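PDB 6F2P: paenibacillus xanthan lyase, which removes terminal mannosyl residues from the side chains of xanthan, probably by the beta-elimination common to polysaccharide lyase family 8, and carries several bound calcium ions. Local coordinates for residues Thr713-Lys718 against Ile725-Thr730; Asp209-Asp214 against Tyr260-Asp265; Gly43-Met48 against Gln92-Leu97. One frame throughout, in Å; residues are numbered along the deposited sequence.

Contact 1: Thr713-Lys718 against Ile725-Thr730; sequences TGLISK and IQYYPT
Tyr727 lays its ring over the backbone of Gly714, and this CH-pi contact carries the meeting of 713-718 with 725-730. Gly714 CA stands 3.8 Å from the centroid of the Tyr727 ring and 15° off the ring normal, so the glycine addresses the face, displaced somewhat toward the rim. Further out along the same ring, CE1 of Tyr727 comes to 3.5 Å from Gly714 C, and Leu715 N approaches obliquely. The phenol end then reaches the leucine, where Tyr727 OH lies 3.5 Å from Leu715 CB. The ring thus runs along the chain from Gly714 to Leu715, with its root near the glycine and its oxygen beside the leucine. Only the first carbon of the leucine side chain comes that close.

The Tyr727 ring owes this placement to its first torsion: with chi1 at -61°, CG lies opposite the carbonyl carbon and beside the backbone N, and the side chain projects across to the other strand. The base of the tyrosine is held from outside, since its backbone N is hydrogen-bonded to Asn758 OD1. Just before the loop, at the end of strand 722-726, Gln726 NE2 donates a nearly straight bond of 2.7 Å to Thr730 O, arriving in the carbonyl plane on a lone pair. Across the contact, Thr713 OG1 is hydrogen-bonded to Ser750 OG and Thr752 O, which ties the start of the other segment to strand 744-750.

The chemistry is that of an aromatic face against peptide backbone: dispersion and weak CH-pi attraction join the segments at the protein surface, while the directional polar bonds run within a segment or to neighbouring residues, Gly756 among them being bonded both to the backbone of Thr713 and to Tyr728 OH.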
loop_
_atom_site.group_PDB
_atom_site.type_symbol
_atom_site.label_atom_id
_atom_site.label_comp_id
_atom_site.label_asym_id
_atom_site.label_seq_id
_atom_site.Cartn_x
_atom_site.Cartn_y
_atom_site.Cartn_z
ATOM N N THR A 713 8.900 -15.359 26.263
ATOM C CA THR A 713 8.841 -16.708 26.804
ATOM C C THR A 713 8.396 -17.702 25.740
ATOM O O THR A 713 8.724 -18.884 25.802
ATOM C CB THR A 713 7.869 -16.778 27.983
ATOM O OG1 THR A 713 6.553 -16.433 27.534
ATOM C CG2 THR A 713 8.300 -15.813 29.063
ATOM N N GLY A 714 7.652 -17.219 24.755
ATOM C CA GLY A 714 7.230 -18.074 23.665
ATOM C C GLY A 714 6.320 -17.360 22.695
ATOM O O GLY A 714 6.304 -16.135 22.625
ATOM N N LEU A 715 5.545 -18.137 21.955
ATOM C CA LEU A 715 4.691 -17.592 20.919
ATOM C C LEU A 715 3.221 -17.628 21.321
ATOM O O LEU A 715 2.769 -18.558 21.977
ATOM C CB LEU A 715 4.896 -18.373 19.623
ATOM C CG LEU A 715 4.172 -17.819 18.404
ATOM C CD1 LEU A 715 4.656 -16.403 18.120
ATOM C CD2 LEU A 715 4.370 -18.727 17.203
ATOM N N ILE A 716 2.480 -16.598 20.939
ATOM C CA ILE A 716 1.042 -16.612 21.110
ATOM C C ILE A 716 0.381 -16.807 19.758
ATOM O O ILE A 716 -0.458 -17.683 19.604
ATOM C CB ILE A 716 0.532 -15.333 21.760
ATOM C CG1 ILE A 716 1.074 -15.228 23.180
ATOM C CG2 ILE A 716 -0.982 -15.334 21.792
ATOM C CD1 ILE A 716 0.630 -13.994 23.918
ATOM N N SER A 717 0.767 -16.001 18.775
ATOM C CA SER A 717 0.202 -16.123 17.430
ATOM C C SER A 717 1.084 -15.464 16.384
ATOM O O SER A 717 1.969 -14.676 16.714
ATOM C CB SER A 717 -1.194 -15.522 17.374
ATOM O OG SER A 717 -1.176 -14.190 17.855
ATOM N N LYS A 718 0.843 -15.791 15.118
ATOM C CA LYS A 718 1.649 -15.245 14.037
ATOM C C LYS A 718 0.991 -15.435 12.676
ATOM O O LYS A 718 0.292 -16.420 12.445
ATOM C CB LYS A 718 3.052 -15.864 14.040
ATOM C CG LYS A 718 3.162 -17.214 13.353
ATOM C CD LYS A 718 4.615 -17.666 13.223
ATOM C CE LYS A 718 4.725 -18.858 12.292
ATOM N NZ LYS A 718 3.888 -18.656 11.057
ATOM N N ILE A 725 12.592 -16.792 15.001
ATOM C CA ILE A 725 13.988 -17.214 15.040
ATOM C C ILE A 725 14.485 -17.404 16.468
ATOM O O ILE A 725 15.287 -18.301 16.740
ATOM C CB ILE A 725 14.882 -16.224 14.280
ATOM C CG1 ILE A 725 14.447 -16.170 12.818
ATOM C CG2 ILE A 725 16.353 -16.613 14.389
ATOM C CD1 ILE A 725 15.349 -15.331 11.961
ATOM N N GLN A 726 13.984 -16.581 17.384
ATOM C CA GLN A 726 14.379 -16.691 18.776
ATOM C C GLN A 726 13.381 -16.030 19.713
ATOM O O GLN A 726 12.743 -15.055 19.346
ATOM C CB GLN A 726 15.749 -16.053 18.968
ATOM C CG GLN A 726 16.336 -16.266 20.339
ATOM C CD GLN A 726 17.663 -15.583 20.484
ATOM O OE1 GLN A 726 18.714 -16.190 20.275
ATOM N NE2 GLN A 726 17.627 -14.302 20.823
ATOM N N TYR A 727 13.258 -16.563 20.927
ATOM C CA TYR A 727 12.428 -15.966 21.970
ATOM C C TYR A 727 13.258 -15.213 23.008
ATOM O O TYR A 727 12.925 -14.093 23.389
ATOM C CB TYR A 727 11.622 -17.047 22.682
ATOM C CG TYR A 727 10.690 -17.791 21.771
ATOM C CD1 TYR A 727 9.695 -17.120 21.071
ATOM C CD2 TYR A 727 10.795 -19.164 21.614
ATOM C CE1 TYR A 727 8.830 -17.797 20.237
ATOM C CE2 TYR A 727 9.937 -19.852 20.783
ATOM C CZ TYR A 727 8.957 -19.164 20.092
ATOM O OH TYR A 727 8.103 -19.845 19.255
ATOM N N TYR A 728 14.329 -15.843 23.477
ATOM C CA TYR A 728 15.168 -15.253 24.512
ATOM C C TYR A 728 16.648 -15.468 24.190
ATOM O O TYR A 728 17.000 -16.430 23.517
ATOM C CB TYR A 728 14.797 -15.825 25.886
ATOM C CG TYR A 728 14.691 -17.341 25.939
ATOM C CD1 TYR A 728 15.832 -18.140 26.012
ATOM C CD2 TYR A 728 13.451 -17.972 25.935
ATOM C CE1 TYR A 728 15.739 -19.522 26.063
ATOM C CE2 TYR A 728 13.349 -19.360 25.990
ATOM C CZ TYR A 728 14.495 -20.125 26.054
ATOM O OH TYR A 728 14.398 -21.496 26.109
ATOM N N PRO A 729 17.524 -14.562 24.642
ATOM C CA PRO A 729 17.272 -13.379 25.474
ATOM C C PRO A 729 16.594 -12.227 24.718
ATOM O O PRO A 729 16.123 -11.283 25.354
ATOM C CB PRO A 729 18.677 -12.964 25.907
ATOM C CG PRO A 729 19.528 -13.351 24.747
ATOM C CD PRO A 729 18.937 -14.644 24.222
ATOM N N THR A 730 16.550 -12.295 23.390
ATOM C CA THR A 730 15.832 -11.286 22.607
ATOM C C THR A 730 14.951 -11.905 21.524
ATOM O O THR A 730 15.277 -12.966 20.976
ATOM C CB THR A 730 16.793 -10.265 21.958
ATOM O OG1 THR A 730 17.759 -10.949 21.150
ATOM C CG2 THR A 730 17.517 -9.466 23.013
#

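Contact 2: Asp209-Asp214 against Tyr260-Asp265; sequences DGFYND and YRWIYD
Phe211 meets Trp262 as a face-to-face stack: the centroids of the Phe211 ring and of the five-membered ring of Trp262 lie 3.8 Å apart, with planes inclined by only 12°. Phe211 CG stands opposite its carbonyl carbon, beside the backbone N (chi1 -72°), and Trp262 is set likewise (-67°), which brings the two rings together. From its root outward, Phe211 first brings CB to 3.5 Å from Trp262 NE1, and CG sits over the same nitrogen. The ring then divides. On one side Phe211 CD1 lies over the bond between CE2 and CZ2 of the indole, 3.4 Å from Trp262 CZ2, and Phe211 CE1 continues over the six-membered ring, 3.7 Å from Trp262 CH2. On the other side Phe211 CD2 lies over the pyrrole part, 3.8 Å from Trp262 CD1, and Phe211 CE2 follows toward Trp262 CG and CD2. At the tip, Phe211 CZ comes to rest 3.9 Å from Trp262 CE3, so the phenylalanine spans both rings of the indole.

Phe217 meets the Phe211 ring edge-to-face, and the tryptophan touches Ile237 of helix 229-244. The stack fastens the edge strand 210-211 of a small three-stranded antiparallel sheet to helix 256-267, itself packed against helices 229-244, 292-307 and 312-328, consistent with the (alpha/alpha) toroid of the N-terminal domain in polysaccharide lyase family 8.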
loop_
_atom_site.group_PDB
_atom_site.type_symbol
_atom_site.label_atom_id
_atom_site.label_comp_id
_atom_site.label_asym_id
_atom_site.label_seq_id
_atom_site.Cartn_x
_atom_site.Cartn_y
_atom_site.Cartn_z
ATOM N N ASP A 209 -6.545 -1.008 -12.965
ATOM C CA ASP A 209 -7.890 -0.523 -12.657
ATOM C C ASP A 209 -8.770 -1.512 -11.906
ATOM O O ASP A 209 -8.839 -2.695 -12.253
ATOM C CB ASP A 209 -8.609 -0.086 -13.935
ATOM C CG ASP A 209 -7.864 0.999 -14.678
ATOM O OD1 ASP A 209 -7.126 1.776 -14.030
ATOM O OD2 ASP A 209 -8.020 1.078 -15.916
ATOM N N GLY A 210 -9.454 -1.010 -10.882
ATOM C CA GLY A 210 -10.489 -1.773 -10.214
ATOM C C GLY A 210 -10.490 -1.635 -8.703
ATOM O O GLY A 210 -9.821 -0.754 -8.140
ATOM N N PHE A 211 -11.251 -2.514 -8.050
ATOM C CA PHE A 211 -11.274 -2.599 -6.598
ATOM C C PHE A 211 -10.229 -3.590 -6.082
ATOM O O PHE A 211 -10.054 -4.671 -6.646
ATOM C CB PHE A 211 -12.658 -3.026 -6.121
ATOM C CG PHE A 211 -13.694 -1.968 -6.262
ATOM C CD1 PHE A 211 -14.453 -1.879 -7.414
ATOM C CD2 PHE A 211 -13.913 -1.056 -5.244
ATOM C CE1 PHE A 211 -15.408 -0.906 -7.550
ATOM C CE2 PHE A 211 -14.867 -0.081 -5.373
ATOM C CZ PHE A 211 -15.620 -0.004 -6.529
ATOM N N TYR A 212 -9.551 -3.218 -5.000
ATOM C CA TYR A 212 -8.534 -4.062 -4.383
ATOM C C TYR A 212 -9.082 -4.641 -3.075
ATOM O O TYR A 212 -9.939 -4.030 -2.431
ATOM C CB TYR A 212 -7.272 -3.242 -4.087
ATOM C CG TYR A 212 -6.468 -2.815 -5.303
ATOM C CD1 TYR A 212 -7.034 -2.021 -6.292
ATOM C CD2 TYR A 212 -5.133 -3.185 -5.448
ATOM C CE1 TYR A 212 -6.305 -1.623 -7.398
ATOM C CE2 TYR A 212 -4.394 -2.787 -6.554
ATOM C CZ TYR A 212 -4.994 -2.006 -7.525
ATOM O OH TYR A 212 -4.291 -1.602 -8.634
ATOM N N ASN A 213 -8.592 -5.815 -2.681
ATOM C CA ASN A 213 -9.005 -6.416 -1.413
ATOM C C ASN A 213 -8.752 -5.525 -0.192
ATOM O O ASN A 213 -9.461 -5.634 0.811
ATOM C CB ASN A 213 -8.339 -7.782 -1.204
ATOM C CG ASN A 213 -9.026 -8.887 -1.977
ATOM O OD1 ASN A 213 -8.578 -9.277 -3.060
ATOM N ND2 ASN A 213 -10.137 -9.384 -1.436
ATOM N N ASP A 214 -7.750 -4.649 -0.278
ATOM C CA ASP A 214 -7.425 -3.767 0.845
ATOM C C ASP A 214 -8.363 -2.563 0.919
ATOM O O ASP A 214 -8.263 -1.746 1.826
ATOM C CB ASP A 214 -5.936 -3.338 0.848
ATOM C CG ASP A 214 -5.559 -2.426 -0.333
ATOM O OD1 ASP A 214 -6.461 -1.847 -0.980
ATOM O OD2 ASP A 214 -4.342 -2.279 -0.604
ATOM N N TYR A 260 -21.103 -5.869 -2.069
ATOM C CA TYR A 260 -21.504 -5.573 -0.698
ATOM C C TYR A 260 -20.274 -5.279 0.157
ATOM O O TYR A 260 -20.287 -4.361 0.972
ATOM C CB TYR A 260 -22.365 -6.696 -0.117
ATOM C CG TYR A 260 -23.606 -6.925 -0.944
ATOM C CD1 TYR A 260 -24.757 -6.185 -0.723
ATOM C CD2 TYR A 260 -23.609 -7.847 -1.985
ATOM C CE1 TYR A 260 -25.881 -6.369 -1.503
ATOM C CE2 TYR A 260 -24.730 -8.035 -2.770
ATOM C CZ TYR A 260 -25.863 -7.298 -2.521
ATOM O OH TYR A 260 -26.985 -7.488 -3.291
ATOM N N ARG A 261 -19.205 -6.039 -0.062
ATOM C CA ARG A 261 -17.960 -5.809 0.647
ATOM C C ARG A 261 -17.415 -4.408 0.367
ATOM O O ARG A 261 -16.855 -3.768 1.279
ATOM C CB ARG A 261 -16.903 -6.864 0.283
ATOM C CG ARG A 261 -17.279 -8.318 0.578
ATOM C CD ARG A 261 -18.052 -8.492 1.880
ATOM N NE ARG A 261 -17.303 -8.060 3.060
ATOM C CZ ARG A 261 -17.779 -8.103 4.302
ATOM N NH1 ARG A 261 -19.003 -8.570 4.529
ATOM N NH2 ARG A 261 -17.033 -7.678 5.317
ATOM N N TRP A 262 -17.573 -3.946 -0.880
ATOM C CA TRP A 262 -17.064 -2.628 -1.295
ATOM C C TRP A 262 -17.513 -1.533 -0.340
ATOM O O TRP A 262 -16.746 -0.625 -0.019
ATOM C CB TRP A 262 -17.506 -2.257 -2.713
ATOM C CG TRP A 262 -16.906 -3.111 -3.798
ATOM C CD1 TRP A 262 -15.835 -3.955 -3.686
ATOM C CD2 TRP A 262 -17.354 -3.209 -5.162
ATOM N NE1 TRP A 262 -15.586 -4.562 -4.898
ATOM C CE2 TRP A 262 -16.505 -4.124 -5.816
ATOM C CE3 TRP A 262 -18.391 -2.615 -5.888
ATOM C CZ2 TRP A 262 -16.662 -4.457 -7.164
ATOM C CZ3 TRP A 262 -18.540 -2.944 -7.229
ATOM C CH2 TRP A 262 -17.683 -3.856 -7.850
ATOM N N ILE A 263 -18.756 -1.633 0.120
ATOM C CA ILE A 263 -19.283 -0.692 1.096
ATOM C C ILE A 263 -18.448 -0.672 2.378
ATOM O O ILE A 263 -18.025 0.393 2.824
ATOM C CB ILE A 263 -20.742 -1.005 1.430
ATOM C CG1 ILE A 263 -21.588 -1.015 0.149
ATOM C CG2 ILE A 263 -21.283 -0.016 2.438
ATOM C CD1 ILE A 263 -21.413 0.218 -0.719
ATOM N N TYR A 264 -18.188 -1.842 2.963
ATOM C CA TYR A 264 -17.402 -1.894 4.197
ATOM C C TYR A 264 -15.956 -1.482 3.960
ATOM O O TYR A 264 -15.350 -0.821 4.796
ATOM C CB TYR A 264 -17.412 -3.288 4.818
ATOM C CG TYR A 264 -18.771 -3.804 5.193
ATOM C CD1 TYR A 264 -19.566 -3.127 6.102
ATOM C CD2 TYR A 264 -19.250 -4.992 4.658
ATOM C CE1 TYR A 264 -20.810 -3.605 6.455
ATOM C CE2 TYR A 264 -20.490 -5.483 5.004
ATOM C CZ TYR A 264 -21.269 -4.786 5.904
ATOM O OH TYR A 264 -22.510 -5.273 6.248
ATOM N N ASP A 265 -15.405 -1.888 2.821
ATOM C CA ASP A 265 -13.987 -1.700 2.562
ATOM C C ASP A 265 -13.647 -0.429 1.797
ATOM O O ASP A 265 -12.641 0.211 2.088
ATOM C CB ASP A 265 -13.412 -2.904 1.820
ATOM C CG ASP A 265 -13.580 -4.197 2.588
ATOM O OD1 ASP A 265 -13.770 -4.136 3.828
ATOM O OD2 ASP A 265 -13.524 -5.270 1.946
#

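Contact 3: Gly43-Met48 against Gln92-Leu97; sequences GYWDSM and QGNAAL
Trp45 reaches from helix 28-46 to the first turn of helix 95-111, where Leu97 takes one face of its indole. Leu97 CD1 lies 3.9 Å from the centroid of the five-membered ring of Trp45 and 18° off the normal, a CH-pi contact over the face. The backbone of Leu97 follows on the same face, its N standing 3.4 Å from Trp45 CZ2 and its CA near the same carbon. Ala96 approaches differently: Ala96 CB sits at the ring edge in the indole plane, 3.8 Å from Trp45 CZ2. Asn94 completes the first shell with OD1 at 3.6 Å from Trp45 CH2, its amide turned almost perpendicular to the ring.

Both principal side chains are extended from their backbones. In Trp45 the indole is thrown opposite the backbone N (chi1 -167°), which sends its six-membered ring outward to the turn of 94-97, and Leu97 is turned the same way about its first torsion. The same asparagine shapes that turn: it is the N-cap of helix 95-111, and Asn94 OD1 accepts a nearly straight hydrogen bond of 2.9 Å from Leu97 N, with the donor tilted from the carbonyl plane. One oxygen therefore both caps the helix and borders the tryptophan. In the second shell, Trp45 NE1 is hydrogen-bonded to Asp100 OD2 of the same helix, and this bond, with the packing over the face, would restrict rotation of the ring.

A buffer molecule, probably from the crystallisation liquor, lies close to the Trp45 side chain. Helix 68-85 also joins the cluster, with Met80 touching both Trp45 and Leu97, and the contact thereby brings the end of helix 28-46, helix 68-85 and the start of helix 95-111 together in the N-terminal helical domain.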
loop_
_atom_site.group_PDB
_atom_site.type_symbol
_atom_site.label_atom_id
_atom_site.label_comp_id
_atom_site.label_asym_id
_atom_site.label_seq_id
_atom_site.Cartn_x
_atom_site.Cartn_y
_atom_site.Cartn_z
ATOM N N GLY A 43 -40.028 24.731 -17.711
ATOM C CA GLY A 43 -38.916 25.434 -18.321
ATOM C C GLY A 43 -38.594 24.980 -19.740
ATOM O O GLY A 43 -38.576 25.786 -20.686
ATOM N N TYR A 44 -38.332 23.686 -19.892
ATOM C CA TYR A 44 -37.925 23.151 -21.183
ATOM C C TYR A 44 -39.100 23.083 -22.140
ATOM O O TYR A 44 -38.913 23.097 -23.358
ATOM C CB TYR A 44 -37.268 21.780 -21.016
ATOM C CG TYR A 44 -35.928 21.864 -20.321
ATOM C CD1 TYR A 44 -34.949 22.730 -20.783
ATOM C CD2 TYR A 44 -35.643 21.092 -19.199
ATOM C CE1 TYR A 44 -33.730 22.826 -20.155
ATOM C CE2 TYR A 44 -34.416 21.180 -18.566
ATOM C CZ TYR A 44 -33.465 22.053 -19.051
ATOM O OH TYR A 44 -32.238 22.159 -18.442
ATOM N N TRP A 45 -40.310 23.003 -21.591
ATOM C CA TRP A 45 -41.510 23.001 -22.421
ATOM C C TRP A 45 -41.649 24.393 -23.051
ATOM O O TRP A 45 -41.956 24.543 -24.240
ATOM C CB TRP A 45 -42.746 22.659 -21.584
ATOM C CG TRP A 45 -43.953 22.329 -22.406
ATOM C CD1 TRP A 45 -43.985 22.043 -23.742
ATOM C CD2 TRP A 45 -45.308 22.245 -21.947
ATOM N NE1 TRP A 45 -45.275 21.785 -24.143
ATOM C CE2 TRP A 45 -46.108 21.903 -23.060
ATOM C CE3 TRP A 45 -45.922 22.425 -20.707
ATOM C CZ2 TRP A 45 -47.493 21.742 -22.967
ATOM C CZ3 TRP A 45 -47.300 22.267 -20.618
ATOM C CH2 TRP A 45 -48.068 21.932 -21.744
ATOM N N ASP A 46 -41.395 25.406 -22.232
ATOM C CA ASP A 46 -41.480 26.783 -22.661
ATOM C C ASP A 46 -40.455 27.096 -23.736
ATOM O O ASP A 46 -40.765 27.782 -24.699
ATOM C CB ASP A 46 -41.308 27.722 -21.464
ATOM C CG ASP A 46 -42.540 27.758 -20.574
ATOM O OD1 ASP A 46 -43.606 27.260 -21.014
ATOM O OD2 ASP A 46 -42.445 28.284 -19.445
ATOM N N SER A 47 -39.235 26.595 -23.579
ATOM C CA SER A 47 -38.173 26.904 -24.533
ATOM C C SER A 47 -38.177 25.975 -25.734
ATOM O O SER A 47 -37.371 26.133 -26.640
ATOM C CB SER A 47 -36.807 26.851 -23.862
ATOM O OG SER A 47 -36.613 25.605 -23.212
ATOM N N MET A 48 -39.079 25.004 -25.748
ATOM C CA MET A 48 -39.063 24.008 -26.809
ATOM C C MET A 48 -39.474 24.582 -28.171
ATOM O O MET A 48 -40.400 25.384 -28.276
ATOM C CB MET A 48 -39.949 22.810 -26.446
ATOM C CG MET A 48 -39.848 21.657 -27.442
ATOM S SD MET A 48 -40.849 20.222 -27.014
ATOM C CE MET A 48 -40.321 19.059 -28.265
ATOM N N GLN A 92 -49.082 16.635 -14.209
ATOM C CA GLN A 92 -49.314 15.206 -14.399
ATOM C C GLN A 92 -50.493 14.961 -15.327
ATOM O O GLN A 92 -51.569 15.514 -15.135
ATOM C CB GLN A 92 -49.540 14.482 -13.076
ATOM C CG GLN A 92 -49.716 12.969 -13.244
ATOM C CD GLN A 92 -50.059 12.274 -11.936
ATOM O OE1 GLN A 92 -50.534 12.905 -10.990
ATOM N NE2 GLN A 92 -49.811 10.971 -11.873
ATOM N N GLY A 93 -50.269 14.154 -16.355
ATOM C CA GLY A 93 -51.331 13.765 -17.258
ATOM C C GLY A 93 -51.701 14.821 -18.285
ATOM O O GLY A 93 -52.613 14.610 -19.091
ATOM N N ASN A 94 -50.996 15.949 -18.260
ATOM C CA ASN A 94 -51.246 17.037 -19.202
ATOM C C ASN A 94 -51.170 16.582 -20.663
ATOM O O ASN A 94 -50.132 16.099 -21.120
ATOM C CB ASN A 94 -50.253 18.162 -18.953
ATOM C CG ASN A 94 -50.593 19.417 -19.719
ATOM O OD1 ASN A 94 -50.552 19.444 -20.956
ATOM N ND2 ASN A 94 -50.906 20.480 -18.987
ATOM N N ALA A 95 -52.270 16.750 -21.394
ATOM C CA ALA A 95 -52.384 16.189 -22.741
ATOM C C ALA A 95 -51.516 16.905 -23.755
ATOM O O ALA A 95 -50.971 16.277 -24.666
ATOM C CB ALA A 95 -53.826 16.191 -23.200
ATOM N N ALA A 96 -51.402 18.221 -23.604
ATOM C CA ALA A 96 -50.593 19.014 -24.518
ATOM C C ALA A 96 -49.120 18.681 -24.307
ATOM O O ALA A 96 -48.368 18.532 -25.269
ATOM C CB ALA A 96 -50.848 20.486 -24.306
ATOM N N LEU A 97 -48.722 18.558 -23.040
ATOM C CA LEU A 97 -47.373 18.122 -22.672
ATOM C C LEU A 97 -47.058 16.768 -23.299
ATOM O O LEU A 97 -46.039 16.613 -23.971
ATOM C CB LEU A 97 -47.241 18.033 -21.151
ATOM C CG LEU A 97 -45.857 17.721 -20.583
ATOM C CD1 LEU A 97 -44.848 18.685 -21.169
ATOM C CD2 LEU A 97 -45.873 17.813 -19.060
#

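Overall arrangement
Aromatic rings carry all three contacts, but their partners change with place in the fold. Contact 1 is a surface contact in the beta-rich part of the chain, between an edge strand and the loop that follows the edge strand of another sheet, its ring lying mainly on glycine backbone. Contact 2, nearest the chain centre, sets two buried rings face to face between a strand and a helix. Contact 3, partly buried and about 54 Å from that centre, packs an indole on aliphatic groups at a capped helix start. Contacts 2 and 3 both lie in the N-terminal helical domain, their centres about 44 Å apart; contacts 1 and 3 lie on opposite sides of the chain centre, with centres about 78 Å apart.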